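Local coordinates for STIL N-terminal domain-containing protein (Trichoplax adhaerens, PDB 5OI9) that is the N-terminal domain of a STIL-family protein that probably takes part in centriole assembly and may bind a CEP85-like partner, at residues L29-G34 with V272-M277; I181-T186 with I331-V336; A194-V199 with W311-S316. One frame throughout, in Å; residues are numbered along the deposited sequence.

In the fold
Contacts 1 and 3 lie close together and touch. Contact 1 sets helix 270-281 against the turn after edge strand 27-29 of a seven-stranded mixed sheet. Contact 3 pairs strands 196-200 and 309-314 of that sheet. They meet where Trp273 NE1 bonds to Ala194 O and Leu29 N to Ile196 O. Contact 1 is fully buried and made by the Trp273 side chain lying on the turn, with no hydrogen bond between its segments. Contact 3 is partly buried and held by main-chain bonds, with a water on its outer face. Contact 2 stands apart, its centre about 45 Å from that of contact 3. It also pairs antiparallel strands, but in the second sheet, with one apolar face and one more exposed face.

Contact 1: residues L29-G34 with V272-M277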
loop_
_atom_site.group_PDB
_atom_site.type_symbol
_atom_site.label_atom_id
_atom_site.label_comp_id
_atom_site.label_asym_id
_atom_site.label_seq_id
_atom_site.Cartn_x
_atom_site.Cartn_y
_atom_site.Cartn_z
ATOM N N LEU A 29 13.996 4.576 4.079
ATOM C CA LEU A 29 12.889 4.305 3.175
ATOM C C LEU A 29 11.606 4.093 3.966
ATOM O O LEU A 29 11.613 3.446 5.019
ATOM C CB LEU A 29 13.182 3.072 2.310
ATOM C CG LEU A 29 14.543 3.046 1.604
ATOM C CD1 LEU A 29 14.690 1.799 0.737
ATOM C CD2 LEU A 29 14.749 4.308 0.773
ATOM N N HIS A 30 10.508 4.648 3.457
ATOM C CA HIS A 30 9.187 4.386 4.011
ATOM C C HIS A 30 8.141 4.713 2.958
ATOM O O HIS A 30 8.386 5.500 2.039
ATOM C CB HIS A 30 8.923 5.184 5.293
ATOM C CG HIS A 30 7.636 4.817 5.968
ATOM N ND1 HIS A 30 6.460 5.502 5.753
ATOM C CD2 HIS A 30 7.337 3.818 6.831
ATOM C CE1 HIS A 30 5.494 4.950 6.466
ATOM N NE2 HIS A 30 6.000 3.924 7.127
ATOM N N LEU A 31 6.966 4.094 3.113
ATOM C CA LEU A 31 5.877 4.250 2.149
ATOM C C LEU A 31 5.589 5.715 1.840
ATOM O O LEU A 31 5.430 6.097 0.676
ATOM C CB LEU A 31 4.612 3.573 2.681
ATOM C CG LEU A 31 3.379 3.756 1.795
ATOM C CD1 LEU A 31 3.500 2.895 0.552
ATOM C CD2 LEU A 31 2.092 3.452 2.550
ATOM N N LEU A 32 5.513 6.549 2.875
ATOM C CA LEU A 32 5.098 7.936 2.729
ATOM C C LEU A 32 6.273 8.905 2.785
ATOM O O LEU A 32 6.072 10.094 3.052
ATOM C CB LEU A 32 4.065 8.284 3.800
ATOM C CG LEU A 32 2.827 7.383 3.820
ATOM C CD1 LEU A 32 1.964 7.656 5.042
ATOM C CD2 LEU A 32 2.023 7.563 2.542
ATOM N N LYS A 33 7.490 8.426 2.527
ATOM C CA LYS A 33 8.667 9.284 2.633
ATOM C C LYS A 33 8.615 10.413 1.612
ATOM O O LYS A 33 8.769 11.591 1.957
ATOM C CB LYS A 33 9.936 8.450 2.450
ATOM C CG LYS A 33 11.146 8.991 3.191
ATOM C CD LYS A 33 10.933 8.899 4.692
ATOM C CE LYS A 33 12.187 9.271 5.460
ATOM N NZ LYS A 33 12.004 9.068 6.924
ATOM N N GLY A 34 8.390 10.069 0.341
ATOM C CA GLY A 34 8.353 11.072 -0.709
ATOM C C GLY A 34 7.230 12.080 -0.572
ATOM O O GLY A 34 7.352 13.205 -1.073
ATOM N N VAL A 272 9.831 0.344 -3.772
ATOM C CA VAL A 272 11.059 -0.283 -3.288
ATOM C C VAL A 272 10.911 -0.678 -1.825
ATOM O O VAL A 272 11.218 -1.810 -1.435
ATOM C CB VAL A 272 12.259 0.657 -3.499
ATOM C CG1 VAL A 272 13.521 0.046 -2.907
ATOM C CG2 VAL A 272 12.444 0.954 -4.979
ATOM N N TRP A 273 10.448 0.258 -0.994
ATOM C CA TRP A 273 10.161 -0.051 0.402
ATOM C C TRP A 273 9.149 -1.184 0.519
ATOM O O TRP A 273 9.272 -2.046 1.397
ATOM C CB TRP A 273 9.653 1.204 1.107
ATOM C CG TRP A 273 9.240 1.010 2.534
ATOM C CD1 TRP A 273 10.039 1.080 3.638
ATOM C CD2 TRP A 273 7.916 0.744 3.014
ATOM N NE1 TRP A 273 9.297 0.863 4.774
ATOM C CE2 TRP A 273 7.991 0.658 4.418
ATOM C CE3 TRP A 273 6.676 0.569 2.393
ATOM C CZ2 TRP A 273 6.872 0.405 5.212
ATOM C CZ3 TRP A 273 5.567 0.315 3.182
ATOM C CH2 TRP A 273 5.674 0.234 4.575
ATOM N N SER A 274 8.152 -1.208 -0.372
ATOM C CA SER A 274 7.142 -2.260 -0.330
ATOM C C SER A 274 7.756 -3.626 -0.602
ATOM O O SER A 274 7.388 -4.620 0.037
ATOM C CB SER A 274 6.031 -1.961 -1.336
ATOM O OG SER A 274 5.390 -0.730 -1.039
ATOM N N ALA A 275 8.700 -3.695 -1.546
ATOM C CA ALA A 275 9.385 -4.956 -1.810
ATOM C C ALA A 275 10.235 -5.378 -0.617
ATOM O O ALA A 275 10.262 -6.562 -0.257
ATOM C CB ALA A 275 10.236 -4.834 -3.071
ATOM N N CYS A 276 10.927 -4.423 0.012
ATOM C CA CYS A 276 11.718 -4.730 1.202
ATOM C C CYS A 276 10.842 -5.286 2.320
ATOM O O CYS A 276 11.181 -6.297 2.946
ATOM C CB CYS A 276 12.457 -3.480 1.682
ATOM S SG CYS A 276 13.698 -2.844 0.534
HETATM N N MSE A 277 9.714 -4.630 2.589
HETATM C CA MSE A 277 8.785 -5.074 3.623
HETATM C C MSE A 277 8.262 -6.469 3.335
HETATM O O MSE A 277 8.211 -7.328 4.217
HETATM C CB MSE A 277 7.612 -4.100 3.743
HETATM C CG MSE A 277 8.014 -2.747 4.280
HETATM SE SE MSE A 277 8.745 -2.869 6.076
HETATM C CE MSE A 277 7.059 -3.044 7.025
#
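His30 and Trp273 bring the backbones closest, their CA atoms 5.8 Å apart, where a type I turn from His30 to Lys33 passes helix 270-281. Trp273 does most of the touching. With CG anti to the backbone N (chi1 176°), its indole is swung out from the helix onto the turn. The CA of His30 sits over the five-membered ring of Trp273 in a CH-pi contact, 3.5 Å from its centroid. Leu31 N lies over the same face, and Leu31 CB meets Trp273 CZ3 at 3.4 Å. CG of Met277, a selenomethionine one helical turn on, covers the opposite face. The helix packs across one face of the seven-stranded sheet, and edge strand 27-29 runs out into the turn beside it. Trp273 NE1 bonds to the carbonyl of Ala194. The His30 side chain runs alongside that of Trp273, but the rings are oblique, planes at 53°, with His30 CD2 3.8 Å from Trp273 CZ2. His30 ND1 accepts the N-H of Leu32 at 3.2 Å, straight at the hydrogen, though the donor is tilted 34° from the imidazole plane. NE2 bonds to the carbonyl of Pro192. Leu29 adds apolar contact, its CD1 4.2 Å from Val272 CG1.

Contact 2: residues I181-T186 with I331-V336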
loop_
_atom_site.group_PDB
_atom_site.type_symbol
_atom_site.label_atom_id
_atom_site.label_comp_id
_atom_site.label_asym_id
_atom_site.label_seq_id
_atom_site.Cartn_x
_atom_site.Cartn_y
_atom_site.Cartn_z
ATOM N N ILE A 181 -29.086 16.163 1.503
ATOM C CA ILE A 181 -28.433 15.011 2.105
ATOM C C ILE A 181 -27.121 15.496 2.704
ATOM O O ILE A 181 -26.313 16.127 2.011
ATOM C CB ILE A 181 -28.192 13.900 1.069
ATOM C CG1 ILE A 181 -29.488 13.585 0.313
ATOM C CG2 ILE A 181 -27.641 12.652 1.744
ATOM C CD1 ILE A 181 -29.284 12.774 -0.951
ATOM N N SER A 182 -26.915 15.233 3.990
ATOM C CA SER A 182 -25.685 15.600 4.675
ATOM C C SER A 182 -24.948 14.337 5.095
ATOM O O SER A 182 -25.563 13.377 5.564
ATOM C CB SER A 182 -25.971 16.479 5.898
ATOM O OG SER A 182 -26.739 15.782 6.861
ATOM N N ILE A 183 -23.628 14.333 4.914
ATOM C CA ILE A 183 -22.799 13.176 5.239
ATOM C C ILE A 183 -21.550 13.651 5.966
ATOM O O ILE A 183 -20.865 14.568 5.501
ATOM C CB ILE A 183 -22.395 12.371 3.986
ATOM C CG1 ILE A 183 -23.614 12.029 3.131
ATOM C CG2 ILE A 183 -21.667 11.095 4.390
ATOM C CD1 ILE A 183 -23.280 11.188 1.920
ATOM N N ASN A 184 -21.245 13.023 7.100
ATOM C CA ASN A 184 -19.958 13.188 7.765
ATOM C C ASN A 184 -19.086 11.996 7.392
ATOM O O ASN A 184 -19.388 10.857 7.763
ATOM C CB ASN A 184 -20.119 13.298 9.277
ATOM C CG ASN A 184 -18.787 13.438 9.992
ATOM O OD1 ASN A 184 -18.283 12.483 10.584
ATOM N ND2 ASN A 184 -18.204 14.629 9.929
ATOM N N VAL A 185 -18.011 12.256 6.656
ATOM C CA VAL A 185 -17.119 11.213 6.167
ATOM C C VAL A 185 -15.853 11.240 7.011
ATOM O O VAL A 185 -15.138 12.247 7.038
ATOM C CB VAL A 185 -16.794 11.405 4.677
ATOM C CG1 VAL A 185 -15.887 10.290 4.177
ATOM C CG2 VAL A 185 -18.067 11.482 3.856
ATOM N N THR A 186 -15.583 10.142 7.712
ATOM C CA THR A 186 -14.349 9.963 8.466
ATOM C C THR A 186 -13.552 8.830 7.835
ATOM O O THR A 186 -14.104 7.760 7.557
ATOM C CB THR A 186 -14.630 9.655 9.940
ATOM O OG1 THR A 186 -15.282 10.774 10.553
ATOM C CG2 THR A 186 -13.334 9.366 10.681
ATOM N N ILE A 331 -19.913 16.884 3.968
ATOM C CA ILE A 331 -20.364 17.227 2.627
ATOM C C ILE A 331 -21.877 17.397 2.670
ATOM O O ILE A 331 -22.575 16.667 3.384
ATOM C CB ILE A 331 -19.947 16.167 1.582
ATOM C CG1 ILE A 331 -20.322 16.627 0.172
ATOM C CG2 ILE A 331 -20.569 14.813 1.890
ATOM C CD1 ILE A 331 -19.915 15.656 -0.917
ATOM N N PHE A 332 -22.378 18.383 1.936
ATOM C CA PHE A 332 -23.806 18.661 1.861
ATOM C C PHE A 332 -24.241 18.535 0.409
ATOM O O PHE A 332 -23.695 19.212 -0.467
ATOM C CB PHE A 332 -24.125 20.048 2.421
ATOM C CG PHE A 332 -23.716 20.221 3.856
ATOM C CD1 PHE A 332 -24.578 19.873 4.883
ATOM C CD2 PHE A 332 -22.464 20.718 4.179
ATOM C CE1 PHE A 332 -24.202 20.023 6.203
ATOM C CE2 PHE A 332 -22.082 20.870 5.498
ATOM C CZ PHE A 332 -22.952 20.522 6.511
HETATM N N MSE A 333 -25.204 17.657 0.158
HETATM C CA MSE A 333 -25.627 17.362 -1.200
HETATM C C MSE A 333 -27.079 17.719 -1.447
HETATM O O MSE A 333 -27.948 17.429 -0.624
HETATM C CB MSE A 333 -25.430 15.880 -1.513
HETATM C CG MSE A 333 -24.037 15.357 -1.282
HETATM SE SE MSE A 333 -23.899 13.570 -2.019
HETATM C CE MSE A 333 -25.170 12.649 -0.881
ATOM N N GLU A 334 -27.339 18.330 -2.599
ATOM C CA GLU A 334 -28.710 18.535 -3.036
ATOM C C GLU A 334 -29.382 17.192 -3.290
ATOM O O GLU A 334 -28.735 16.204 -3.648
ATOM C CB GLU A 334 -28.746 19.388 -4.305
ATOM C CG GLU A 334 -28.223 20.802 -4.123
ATOM C CD GLU A 334 -29.204 21.690 -3.385
ATOM O OE1 GLU A 334 -30.425 21.474 -3.530
ATOM O OE2 GLU A 334 -28.753 22.602 -2.659
ATOM N N LYS A 335 -30.700 17.162 -3.081
ATOM C CA LYS A 335 -31.481 15.974 -3.408
ATOM C C LYS A 335 -31.279 15.573 -4.863
ATOM O O LYS A 335 -31.073 14.395 -5.175
ATOM C CB LYS A 335 -32.959 16.235 -3.126
ATOM C CG LYS A 335 -33.293 16.372 -1.661
ATOM C CD LYS A 335 -33.098 15.047 -0.958
ATOM C CE LYS A 335 -34.098 14.888 0.163
ATOM N NZ LYS A 335 -35.487 15.159 -0.298
ATOM N N VAL A 336 -31.327 16.547 -5.764
ATOM C CA VAL A 336 -31.178 16.298 -7.191
ATOM C C VAL A 336 -29.696 16.341 -7.537
ATOM O O VAL A 336 -29.016 17.339 -7.271
ATOM C CB VAL A 336 -31.973 17.321 -8.015
ATOM C CG1 VAL A 336 -31.812 17.042 -9.490
ATOM C CG2 VAL A 336 -33.444 17.289 -7.619
#
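Ile181, Ile183 and Met333, a selenomethionine, form the apolar centre. The CE methyl of Met333 rests against both isoleucines, 3.6 Å from CG2 of Ile181 and 3.7 Å from CD1 of Ile183. The Met333 chain bends at its last torsion (chi3 -64°), which turns the methyl back toward strand 180-192. These residues share one face of an antiparallel pair in the nine-stranded mixed sheet, formed by strands 180-192 and 322-334. Ile331 lies on the same face and brings CG2 to CB of Ile183 at 3.7 Å. Helix 45-61 covers this side through Gln52 and Arg49.

Two hydrogen-bonded pairs, Ile181 with Met333 and Ile183 with Ile331, hold the strands together. Each pair forms two main-chain bonds. Those of Ile181 are the shorter: its N donates to Met333 O at 2.7 Å, and its O accepts from Met333 N at 2.6 Å. Between them comes the non-hydrogen-bonded pair of Ser182 and Phe332, whose side chains lie on the other face. There CB of Ser182 approaches the Phe332 ring obliquely.

Beyond the pairing, the carbonyl of Glu334 accepts a hydrogen bond from Arg49. The Lys335 side chain is bent along its length and crosses Ile181 at about a right angle, its CD 4.1 Å from Ile181 CG1.

Contact 3: residues A194-V199 with W311-S316; sequences ALITAV and WECSFS
Thr197 with Ser314 and Val199 with Glu312 are the hydrogen-bonded pairs of two antiparallel strands, whose axes, over these short segments, approach to 4.5 Å. Four main-chain bonds link them. Between these pairs, Ala198 faces Cys313 without hydrogen bonds, and Cys313 CA comes within 3.1 Å of Thr197 O in a CA-H...O contact. A water on the Thr197 and Ser314 face donates to Glu312 O at 2.7 Å and more loosely to Thr197 O, and also bonds to Ser314 OG.

The other face is apolar. Ala198 CB meets CE3 of the Trp311 indole at 3.6 Å, and Ile196 CG2 touches Cys313 CB. Where the pairing ends, Phe315 has CG anti to its own N (chi1 172°), which carries the ring against Ala194. The CB of Ala194 lies over one face of the Phe315 ring, 3.8 Å from the centroid. Leu195 O comes to the ring edge, 3.1 Å from Phe315 CD1. A serine in place of Phe315 would probably leave the Ala194 methyl without the ring face it rests on and open a gap there.

Leu280 of helix 270-281 packs on both Ile196 and Phe315. Strand 27-29 flanks strand 196-200, and strand 296-302 flanks strand 309-314.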
loop_
_atom_site.group_PDB
_atom_site.type_symbol
_atom_site.label_atom_id
_atom_site.label_comp_id
_atom_site.label_asym_id
_atom_site.label_seq_id
_atom_site.Cartn_x
_atom_site.Cartn_y
_atom_site.Cartn_z
ATOM N N ALA A 194 7.784 0.611 10.041
ATOM C CA ALA A 194 9.177 0.196 9.904
ATOM C C ALA A 194 9.930 1.035 8.877
ATOM O O ALA A 194 9.495 1.183 7.731
ATOM C CB ALA A 194 9.238 -1.282 9.515
ATOM N N LEU A 195 11.063 1.593 9.303
ATOM C CA LEU A 195 11.988 2.275 8.408
ATOM C C LEU A 195 13.035 1.288 7.905
ATOM O O LEU A 195 13.638 0.558 8.697
ATOM C CB LEU A 195 12.683 3.438 9.115
ATOM C CG LEU A 195 11.873 4.660 9.547
ATOM C CD1 LEU A 195 12.801 5.724 10.117
ATOM C CD2 LEU A 195 11.065 5.215 8.386
ATOM N N ILE A 196 13.253 1.274 6.595
ATOM C CA ILE A 196 14.317 0.476 5.997
ATOM C C ILE A 196 15.547 1.362 5.846
ATOM O O ILE A 196 15.500 2.391 5.164
ATOM C CB ILE A 196 13.892 -0.106 4.641
ATOM C CG1 ILE A 196 12.700 -1.053 4.805
ATOM C CG2 ILE A 196 15.063 -0.821 3.980
ATOM C CD1 ILE A 196 13.008 -2.288 5.608
ATOM N N THR A 197 16.642 0.973 6.496
ATOM C CA THR A 197 17.923 1.640 6.304
ATOM C C THR A 197 18.604 1.072 5.063
ATOM O O THR A 197 18.769 -0.144 4.943
ATOM C CB THR A 197 18.821 1.449 7.526
ATOM O OG1 THR A 197 18.124 1.865 8.708
ATOM C CG2 THR A 197 20.101 2.259 7.383
ATOM N N ALA A 198 18.997 1.949 4.141
ATOM C CA ALA A 198 19.598 1.533 2.880
ATOM C C ALA A 198 20.952 2.205 2.706
ATOM O O ALA A 198 21.066 3.426 2.843
ATOM C CB ALA A 198 18.684 1.867 1.697
ATOM N N VAL A 199 21.962 1.406 2.381
ATOM C CA VAL A 199 23.342 1.860 2.265
ATOM C C VAL A 199 23.838 1.517 0.864
ATOM O O VAL A 199 23.785 0.352 0.473
ATOM C CB VAL A 199 24.255 1.216 3.323
ATOM C CG1 VAL A 199 25.709 1.434 2.970
ATOM C CG2 VAL A 199 23.947 1.772 4.704
ATOM N N TRP A 311 22.483 -1.872 -3.126
ATOM C CA TRP A 311 22.257 -1.356 -1.785
ATOM C C TRP A 311 22.220 -2.507 -0.793
ATOM O O TRP A 311 21.748 -3.601 -1.112
ATOM C CB TRP A 311 20.933 -0.583 -1.686
ATOM C CG TRP A 311 20.827 0.609 -2.576
ATOM C CD1 TRP A 311 20.624 0.613 -3.927
ATOM C CD2 TRP A 311 20.895 1.982 -2.177
ATOM N NE1 TRP A 311 20.564 1.905 -4.393
ATOM C CE2 TRP A 311 20.729 2.764 -3.337
ATOM C CE3 TRP A 311 21.076 2.626 -0.949
ATOM C CZ2 TRP A 311 20.747 4.157 -3.307
ATOM C CZ3 TRP A 311 21.089 4.007 -0.920
ATOM C CH2 TRP A 311 20.928 4.758 -2.092
ATOM N N GLU A 312 22.716 -2.252 0.415
ATOM C CA GLU A 312 22.500 -3.143 1.547
ATOM C C GLU A 312 21.406 -2.546 2.422
ATOM O O GLU A 312 21.566 -1.443 2.957
ATOM C CB GLU A 312 23.776 -3.355 2.361
ATOM C CG GLU A 312 23.554 -4.256 3.576
ATOM C CD GLU A 312 24.847 -4.705 4.234
ATOM O OE1 GLU A 312 25.135 -4.247 5.359
ATOM O OE2 GLU A 312 25.572 -5.517 3.627
ATOM N N CYS A 313 20.301 -3.271 2.563
ATOM C CA CYS A 313 19.150 -2.812 3.325
ATOM C C CYS A 313 19.068 -3.561 4.645
ATOM O O CYS A 313 19.379 -4.755 4.715
ATOM C CB CYS A 313 17.856 -3.010 2.536
ATOM S SG CYS A 313 17.888 -2.296 0.883
ATOM N N SER A 314 18.641 -2.860 5.690
ATOM C CA SER A 314 18.515 -3.459 7.008
ATOM C C SER A 314 17.320 -2.865 7.733
ATOM O O SER A 314 16.890 -1.744 7.450
ATOM C CB SER A 314 19.784 -3.255 7.847
ATOM O OG SER A 314 19.960 -1.887 8.173
ATOM N N PHE A 315 16.782 -3.640 8.669
ATOM C CA PHE A 315 15.765 -3.161 9.589
ATOM C C PHE A 315 16.001 -3.799 10.946
ATOM O O PHE A 315 16.303 -4.993 11.033
ATOM C CB PHE A 315 14.347 -3.480 9.111
ATOM C CG PHE A 315 13.293 -3.156 10.127
ATOM C CD1 PHE A 315 13.099 -1.850 10.545
ATOM C CD2 PHE A 315 12.513 -4.156 10.680
ATOM C CE1 PHE A 315 12.138 -1.542 11.490
ATOM C CE2 PHE A 315 11.546 -3.855 11.623
ATOM C CZ PHE A 315 11.360 -2.547 12.030
ATOM N N SER A 316 15.852 -3.001 12.001
ATOM C CA SER A 316 16.135 -3.480 13.345
ATOM C C SER A 316 15.140 -3.020 14.402
ATOM O O SER A 316 15.261 -3.451 15.552
ATOM C CB SER A 316 17.543 -3.043 13.764
ATOM O OG SER A 316 17.649 -1.630 13.798
HETATM O O HOH W 1 21.772 -1.242 5.635
#